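Local coordinates for protein Pre-mRNA-splicing factor SAD1 (Saccharomyces cerevisiae, PDB 4MSX) that promotes assembly of newly made U4 snRNA into the U4/U6 snRNP and is required for pre-mRNA splicing, although its ubiquitin-specific protease domain is catalytically inactive, at residues A[197-202]-A[271-276]; A[349-354]-A[375-380]; A[369-374]-A[404-409]. One frame throughout, in Å; residues are numbered along the deposited sequence. Where two conformers were deposited one is given.

Counting from the N terminus, contact 1 comes first: it closes a largely helical excursion between helix 189-203 and helix 266-280, and it is finished before the other two begin. Contact 2 then opens at 349-354, and contact 3 opens at 369-374 before contact 2 closes at 375-380. Contact 3 closes last, at 404-409, so these two cross. Their centres lie about 12 Å apart, and they meet through Leu-375 with Ile-406 and through Leu-404 with both Leu-351 and Phe-377. Contact 1, about 20 Å from contact 2 between centres, joins the helical part of the USP domain to the mixed sheet where Phe-274 packs on Ile-376.

Contact 1 of 3, residues A[197-202]-A[271-276]; sequences SVLLLI and LWLFNK
The ring of Phe-274 meets Ile-202 obliquely, at its CE1 corner: CD1 of Ile-202 lies 3.8 Å from Phe-274 CE1, and CG1 of the same isoleucine follows at 4.1 Å from that carbon. The ring also meets Trp-321 edge-to-face, so this one phenyl group reaches both helix 189-203 and a loop. Of the flat groups in 271-276, the indole of Trp-272 takes no part in the pairing and packs within its own helix, with CB of Lys-276 over one face. One turn earlier on helix 189-203, Val-198 and Leu-273 slide past each other in opposite directions. CG1 of Val-198 is placed anti to its own nitrogen (chi1 170°) and comes within 3.8 Å of Leu-273 CD2. That same methyl has a looser neighbour in Leu-199, whose CB starts off away from helix 266-280 but whose CD2 swings back to 4.3 Å from Leu-273 CD2. The local helix axes cross at -51° and come no closer than 11.1 Å, a wide spacing bridged by the ends of branched and aromatic side chains. Around the pair, Phe-223 and Leu-227 of helix 222-234 pack on Leu-273 and Leu-199 respectively. This is helix-helix packing in the interior of the USP domain. No hydrogen bond or salt bridge passes between the two segments, and all five touching residues are buried, which implies that apolar burial and the fit of methyls and ring hold the helices together here.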
# COMPACT_ATOMS: atom_id res chain seq x y z
N SER A 197 0.95 5.12 -1.01
CA SER A 197 1.56 5.20 0.31
C SER A 197 0.80 4.34 1.29
O SER A 197 1.42 3.66 2.10
CB SER A 197 1.66 6.66 0.85
OG SER A 197 0.40 7.21 1.07
N VAL A 198 -0.53 4.36 1.22
CA VAL A 198 -1.31 3.57 2.17
C VAL A 198 -1.09 2.03 1.92
O VAL A 198 -0.95 1.23 2.88
CB VAL A 198 -2.81 3.92 2.05
CG1 VAL A 198 -3.69 2.94 2.83
CG2 VAL A 198 -3.06 5.40 2.58
N LEU A 199 -1.09 1.62 0.65
CA LEU A 199 -0.85 0.19 0.40
C LEU A 199 0.53 -0.26 0.89
O LEU A 199 0.69 -1.40 1.38
CB LEU A 199 -0.98 -0.11 -1.11
CG LEU A 199 -2.44 0.04 -1.60
CD1 LEU A 199 -2.44 -0.06 -3.14
CD2 LEU A 199 -3.37 -1.04 -0.98
N LEU A 200 1.54 0.58 0.70
CA LEU A 200 2.86 0.26 1.24
C LEU A 200 2.84 0.17 2.79
O LEU A 200 3.41 -0.77 3.40
CB LEU A 200 3.89 1.34 0.81
CG LEU A 200 4.31 1.23 -0.68
CD1 LEU A 200 5.06 2.50 -1.12
CD2 LEU A 200 5.16 -0.06 -0.97
N LEU A 201 2.16 1.12 3.44
CA LEU A 201 2.12 1.11 4.92
C LEU A 201 1.51 -0.17 5.40
O LEU A 201 2.08 -0.88 6.27
CB LEU A 201 1.24 2.25 5.50
CG LEU A 201 1.75 3.66 5.34
CD1 LEU A 201 0.97 4.67 6.22
CD2 LEU A 201 3.20 3.71 5.66
N ILE A 202 0.36 -0.52 4.87
CA ILE A 202 -0.29 -1.70 5.40
C ILE A 202 0.45 -2.99 4.99
O ILE A 202 0.51 -3.94 5.78
CB ILE A 202 -1.76 -1.73 5.05
CG1 ILE A 202 -2.47 -2.73 5.97
CG2 ILE A 202 -1.97 -2.04 3.55
CD1 ILE A 202 -3.97 -2.86 5.69
N LEU A 271 -7.80 5.45 6.67
CA LEU A 271 -8.92 5.23 7.58
C LEU A 271 -10.04 4.53 6.79
O LEU A 271 -10.70 3.62 7.29
CB LEU A 271 -9.52 6.57 8.08
CG LEU A 271 -8.56 7.31 9.07
CD1 LEU A 271 -9.09 8.65 9.52
CD2 LEU A 271 -8.30 6.45 10.32
N TRP A 272 -10.31 5.01 5.58
CA TRP A 272 -11.34 4.34 4.76
C TRP A 272 -10.98 2.84 4.56
O TRP A 272 -11.84 1.93 4.64
CB TRP A 272 -11.45 5.03 3.37
CG TRP A 272 -12.60 4.53 2.54
CD1 TRP A 272 -13.87 5.09 2.44
CD2 TRP A 272 -12.57 3.42 1.63
NE1 TRP A 272 -14.64 4.35 1.53
CE2 TRP A 272 -13.87 3.33 1.02
CE3 TRP A 272 -11.59 2.48 1.27
CZ2 TRP A 272 -14.20 2.32 0.12
CZ3 TRP A 272 -11.94 1.46 0.32
CH2 TRP A 272 -13.23 1.43 -0.22
N LEU A 273 -9.73 2.60 4.20
CA LEU A 273 -9.29 1.24 3.83
C LEU A 273 -9.31 0.33 5.10
O LEU A 273 -9.78 -0.81 5.05
CB LEU A 273 -7.87 1.27 3.26
CG LEU A 273 -7.51 -0.02 2.54
CD1 LEU A 273 -8.34 -0.20 1.23
CD2 LEU A 273 -6.01 -0.07 2.26
N PHE A 274 -8.83 0.84 6.24
CA PHE A 274 -8.95 0.02 7.49
C PHE A 274 -10.40 -0.31 7.82
O PHE A 274 -10.73 -1.44 8.21
CB PHE A 274 -8.38 0.74 8.70
CG PHE A 274 -6.90 0.58 8.86
CD1 PHE A 274 -6.10 0.23 7.80
CD2 PHE A 274 -6.31 0.76 10.10
CE1 PHE A 274 -4.71 0.07 7.95
CE2 PHE A 274 -4.93 0.61 10.26
CZ PHE A 274 -4.14 0.27 9.20
N ASN A 275 -11.30 0.68 7.68
CA ASN A 275 -12.69 0.40 7.98
C ASN A 275 -13.30 -0.58 6.98
O ASN A 275 -14.15 -1.41 7.33
CB ASN A 275 -13.53 1.69 8.11
CG ASN A 275 -13.12 2.54 9.37
OD1 ASN A 275 -12.75 1.99 10.43
ND2 ASN A 275 -13.16 3.86 9.23
N LYS A 276 -12.88 -0.50 5.72
CA LYS A 276 -13.48 -1.37 4.71
C LYS A 276 -12.97 -2.83 4.93
O LYS A 276 -13.68 -3.81 4.70
CB LYS A 276 -13.13 -0.88 3.31
CG LYS A 276 -13.68 -1.74 2.17
CD LYS A 276 -15.19 -1.53 2.11
CE LYS A 276 -15.80 -2.43 1.09
NZ LYS A 276 -17.20 -2.09 0.81

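Contact 2 of 3, residues A[349-354]-A[375-380]; sequences KLLTKF and LIFHFN
Leu-350, the last residue of the short helix 347-350, and Leu-351 just after it set their methyls against two phenylalanines of strand 374-379, a strand of the mixed sheet in the USP fold. Leu-350 crosses Phe-379 at about a right angle and puts CD1 at the edge of the ring, in its plane, 3.7 Å from CE1. Leu-351 and Phe-377 approach from opposite directions. Both methyls of Leu-351 reach this ring, CD2 obliquely; CD2 is 4.0 Å from Phe-377 CE1 and CD1 is 4.1 Å from CZ. Both leucines hold CG anti to the carbonyl carbon (chi1 -65° and -70°), so the different rings they reach follow from their successive places on the backbone. One shell out, Leu-325 of the parallel strand 323-325 touches Leu-351 and both phenylalanines, while Trp-478 of strand 472-480 meets the Phe-377 ring with planes at about 55°. The strand is fixed on both sides by backbone bonds, Ile-376 with Leu-323 and Phe-377 with Gln-476 among them. Lys-349 O accepts from Thr-352 N at a long 3.3 Å and, from the same face of its plane, from OG1 at 2.5 Å, a distance short enough to be taken with caution.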
# COMPACT_ATOMS: atom_id res chain seq x y z
N LYS A 349 7.56 16.53 22.40
CA LYS A 349 6.80 17.61 22.96
C LYS A 349 5.34 17.55 22.45
O LYS A 349 4.42 17.95 23.16
CB LYS A 349 7.46 18.95 22.61
CG LYS A 349 6.61 20.16 22.97
CD LYS A 349 7.44 21.22 23.71
CE LYS A 349 6.67 22.54 23.87
NZ LYS A 349 7.33 23.47 24.85
N LEU A 350 5.11 17.05 21.23
CA LEU A 350 3.71 16.87 20.77
C LEU A 350 3.02 15.81 21.63
O LEU A 350 1.82 15.80 21.79
CB LEU A 350 3.68 16.47 19.27
CG LEU A 350 4.20 17.53 18.29
CD1 LEU A 350 4.31 16.94 16.83
CD2 LEU A 350 3.33 18.80 18.30
N LEU A 351 3.78 14.86 22.16
CA LEU A 351 3.18 13.77 22.93
C LEU A 351 2.99 14.11 24.43
O LEU A 351 2.50 13.26 25.19
CB LEU A 351 4.01 12.51 22.76
CG LEU A 351 3.90 11.90 21.36
CD1 LEU A 351 5.01 10.91 21.12
CD2 LEU A 351 2.50 11.21 21.16
N THR A 352 3.35 15.33 24.83
CA THR A 352 3.30 15.74 26.26
C THR A 352 1.92 15.59 26.86
O THR A 352 1.78 15.17 27.99
CB THR A 352 3.63 17.24 26.49
OG1 THR A 352 4.70 17.66 25.66
CG2 THR A 352 4.02 17.47 27.96
N LYS A 353 0.93 16.00 26.10
CA LYS A 353 -0.47 15.72 26.38
C LYS A 353 -0.64 14.39 27.14
O LYS A 353 -1.33 14.34 28.15
CB LYS A 353 -1.17 15.59 25.03
CG LYS A 353 -2.52 16.22 24.94
CD LYS A 353 -3.00 16.12 23.54
CE LYS A 353 -4.29 16.88 23.35
NZ LYS A 353 -4.97 16.43 22.11
N PHE A 354 0.02 13.32 26.66
CA PHE A 354 -0.21 11.98 27.19
C PHE A 354 0.83 11.53 28.20
O PHE A 354 0.68 10.48 28.83
CB PHE A 354 -0.29 10.95 26.05
CG PHE A 354 -1.21 11.39 24.91
CD1 PHE A 354 -2.58 11.24 25.00
CD2 PHE A 354 -0.69 11.92 23.75
CE1 PHE A 354 -3.43 11.65 23.93
CE2 PHE A 354 -1.54 12.35 22.69
CZ PHE A 354 -2.91 12.20 22.80
N LEU A 375 1.69 1.98 16.17
CA LEU A 375 1.11 3.27 16.58
C LEU A 375 1.31 4.21 15.40
O LEU A 375 2.45 4.45 14.97
CB LEU A 375 1.87 3.77 17.84
CG LEU A 375 1.43 5.08 18.50
CD1 LEU A 375 -0.08 5.04 18.82
CD2 LEU A 375 2.27 5.31 19.78
N ILE A 376 0.19 4.69 14.86
CA ILE A 376 0.21 5.51 13.65
C ILE A 376 -0.15 6.94 14.02
O ILE A 376 -1.24 7.19 14.58
CB ILE A 376 -0.84 4.97 12.64
CG1 ILE A 376 -0.61 3.48 12.41
CG2 ILE A 376 -0.75 5.80 11.30
CD1 ILE A 376 -1.72 2.80 11.49
N PHE A 377 0.76 7.87 13.71
CA PHE A 377 0.52 9.28 14.01
C PHE A 377 0.17 10.00 12.73
O PHE A 377 0.72 9.70 11.67
CB PHE A 377 1.79 9.96 14.50
CG PHE A 377 2.30 9.43 15.83
CD1 PHE A 377 1.42 9.12 16.85
CD2 PHE A 377 3.66 9.28 16.04
CE1 PHE A 377 1.88 8.66 18.10
CE2 PHE A 377 4.15 8.80 17.29
CZ PHE A 377 3.27 8.48 18.29
N HIS A 378 -0.65 11.01 12.88
CA HIS A 378 -0.92 11.95 11.77
C HIS A 378 -0.57 13.36 12.28
O HIS A 378 -1.01 13.74 13.37
CB HIS A 378 -2.41 11.90 11.47
CG HIS A 378 -2.96 13.12 10.77
ND1 HIS A 378 -4.05 13.82 11.26
CD2 HIS A 378 -2.61 13.72 9.60
CE1 HIS A 378 -4.33 14.82 10.44
NE2 HIS A 378 -3.51 14.76 9.40
N PHE A 379 0.20 14.12 11.51
CA PHE A 379 0.54 15.52 11.90
C PHE A 379 -0.44 16.42 11.21
O PHE A 379 -0.55 16.38 9.99
CB PHE A 379 1.97 15.82 11.54
CG PHE A 379 2.92 14.89 12.27
CD1 PHE A 379 3.31 15.17 13.58
CD2 PHE A 379 3.31 13.70 11.69
CE1 PHE A 379 4.15 14.26 14.29
CE2 PHE A 379 4.12 12.78 12.39
CZ PHE A 379 4.54 13.07 13.67
N ASN A 380 -1.16 17.24 11.98
CA ASN A 380 -2.33 17.90 11.39
C ASN A 380 -1.90 19.12 10.57
O ASN A 380 -1.97 20.24 11.05
CB ASN A 380 -3.29 18.32 12.48
CG ASN A 380 -4.62 18.79 11.92
OD1 ASN A 380 -4.89 18.59 10.72
ND2 ASN A 380 -5.44 19.42 12.75

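Contact 3 of 3, residues A[369-374]-A[404-409]; sequences TRLPQF and LEILHV
The chain at Leu-371, just past the end of strand 365-370, passes a type I' turn running from Ile-406 to Val-409, with the CA atoms of Leu-371 and Val-409 8.3 Å apart and no hydrogen bond between the segments. Leu-371 spans the gap alone. Its CD1 lies alongside Val-409, 3.8 Å from CG2 and 3.9 Å from CB, the two side chains running past each other in opposite directions. The same methyl also faces Ile-406, at 4.3 Å from CG2. CG of Leu-371 stands anti to the carbonyl carbon (chi1 -78°), and the chain then extends straight toward the turn. Lys-480 serves both sides: it packs on Val-409 and its NZ donates to Leu-371 O. The next carbonyl, of Pro-372, takes a hydrogen bond from Tyr-411 OH. Just before Leu-371, Thr-369 and Arg-370 both face Lys-295 in a classic beta bulge. Across the turn, Ile-406 and Val-409 are tied by two backbone bonds, N to O at 2.8 Å from Ile-406 to Val-409 and at 2.9 Å in return. Such a tight, doubly bonded two-residue connection is typical of a type I' beta hairpin, here joining strands 403-406 and 409-421.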
# COMPACT_ATOMS: atom_id res chain seq x y z
N THR A 369 -4.28 4.68 26.89
CA THR A 369 -4.48 3.50 27.73
C THR A 369 -4.36 2.18 26.95
O THR A 369 -4.34 1.12 27.55
CB THR A 369 -5.83 3.49 28.38
OG1 THR A 369 -6.84 3.68 27.36
CG2 THR A 369 -5.93 4.61 29.43
N ARG A 370 -4.34 2.22 25.62
CA ARG A 370 -3.91 1.03 24.88
C ARG A 370 -2.87 1.45 23.87
O ARG A 370 -3.13 2.28 22.98
CB ARG A 370 -5.05 0.28 24.21
CG ARG A 370 -4.56 -1.06 23.50
CD ARG A 370 -5.71 -1.83 22.88
NE ARG A 370 -5.29 -3.22 22.66
CZ ARG A 370 -4.78 -3.71 21.54
NH1 ARG A 370 -4.66 -2.93 20.45
NH2 ARG A 370 -4.41 -5.00 21.50
N LEU A 371 -1.69 0.90 24.03
CA LEU A 371 -0.60 1.21 23.14
C LEU A 371 -0.45 0.02 22.20
O LEU A 371 -0.13 -1.07 22.64
CB LEU A 371 0.69 1.48 23.92
CG LEU A 371 0.76 2.88 24.55
CD1 LEU A 371 1.94 3.00 25.47
CD2 LEU A 371 0.84 3.93 23.47
N PRO A 372 -0.76 0.21 20.91
CA PRO A 372 -0.76 -0.92 19.97
C PRO A 372 0.63 -1.32 19.54
O PRO A 372 1.54 -0.53 19.68
CB PRO A 372 -1.56 -0.36 18.74
CG PRO A 372 -1.35 1.13 18.79
CD PRO A 372 -1.19 1.49 20.30
N GLN A 373 0.78 -2.52 18.96
CA GLN A 373 2.04 -2.90 18.36
C GLN A 373 2.44 -1.85 17.27
O GLN A 373 3.62 -1.52 17.11
CB GLN A 373 1.92 -4.28 17.67
CG GLN A 373 3.21 -4.72 17.06
CD GLN A 373 4.21 -5.15 18.17
OE1 GLN A 373 3.86 -5.21 19.37
NE2 GLN A 373 5.46 -5.42 17.78
N PHE A 374 1.46 -1.36 16.50
CA PHE A 374 1.75 -0.32 15.47
C PHE A 374 0.97 0.93 15.82
O PHE A 374 -0.26 0.90 15.78
CB PHE A 374 1.35 -0.82 14.05
CG PHE A 374 2.12 -2.00 13.62
CD1 PHE A 374 3.38 -1.86 13.09
CD2 PHE A 374 1.61 -3.29 13.86
CE1 PHE A 374 4.12 -2.99 12.69
CE2 PHE A 374 2.36 -4.45 13.52
CZ PHE A 374 3.61 -4.29 12.94
N LEU A 404 11.52 6.44 20.32
CA LEU A 404 10.59 7.27 21.03
C LEU A 404 10.16 6.45 22.24
O LEU A 404 10.09 5.25 22.16
CB LEU A 404 9.42 7.56 20.02
CG LEU A 404 8.12 8.20 20.41
CD1 LEU A 404 7.31 8.60 19.16
CD2 LEU A 404 7.33 7.22 21.24
N GLU A 405 9.88 7.08 23.37
CA GLU A 405 9.37 6.31 24.48
C GLU A 405 8.11 6.97 25.00
O GLU A 405 8.06 8.17 25.12
CB GLU A 405 10.45 6.27 25.60
CG GLU A 405 10.11 5.30 26.71
CD GLU A 405 11.27 5.08 27.69
OE1 GLU A 405 11.87 6.08 28.16
OE2 GLU A 405 11.57 3.90 27.98
N ILE A 406 7.07 6.19 25.30
CA ILE A 406 5.85 6.75 25.88
C ILE A 406 5.54 6.01 27.18
O ILE A 406 5.22 4.83 27.15
CB ILE A 406 4.61 6.57 24.94
CG1 ILE A 406 4.83 7.31 23.63
CG2 ILE A 406 3.34 7.06 25.63
CD1 ILE A 406 3.84 6.90 22.50
N LEU A 407 5.65 6.71 28.31
CA LEU A 407 5.50 6.07 29.62
C LEU A 407 6.12 4.65 29.67
O LEU A 407 5.44 3.64 29.88
CB LEU A 407 4.03 6.05 30.05
CG LEU A 407 3.45 7.46 30.23
CD1 LEU A 407 1.99 7.38 30.64
CD2 LEU A 407 4.28 8.31 31.23
N HIS A 408 7.42 4.62 29.41
CA HIS A 408 8.24 3.40 29.49
C HIS A 408 8.05 2.38 28.38
O HIS A 408 8.77 1.38 28.36
CB HIS A 408 8.09 2.77 30.87
CG HIS A 408 8.51 3.70 31.97
ND1 HIS A 408 7.81 3.85 33.15
CD2 HIS A 408 9.54 4.59 32.02
CE1 HIS A 408 8.40 4.76 33.89
NE2 HIS A 408 9.45 5.23 33.23
N VAL A 409 7.15 2.65 27.43
CA VAL A 409 7.01 1.72 26.29
C VAL A 409 7.85 2.30 25.16
O VAL A 409 7.69 3.46 24.82
CB VAL A 409 5.55 1.59 25.88
CG1 VAL A 409 5.40 0.68 24.66
CG2 VAL A 409 4.73 1.08 27.08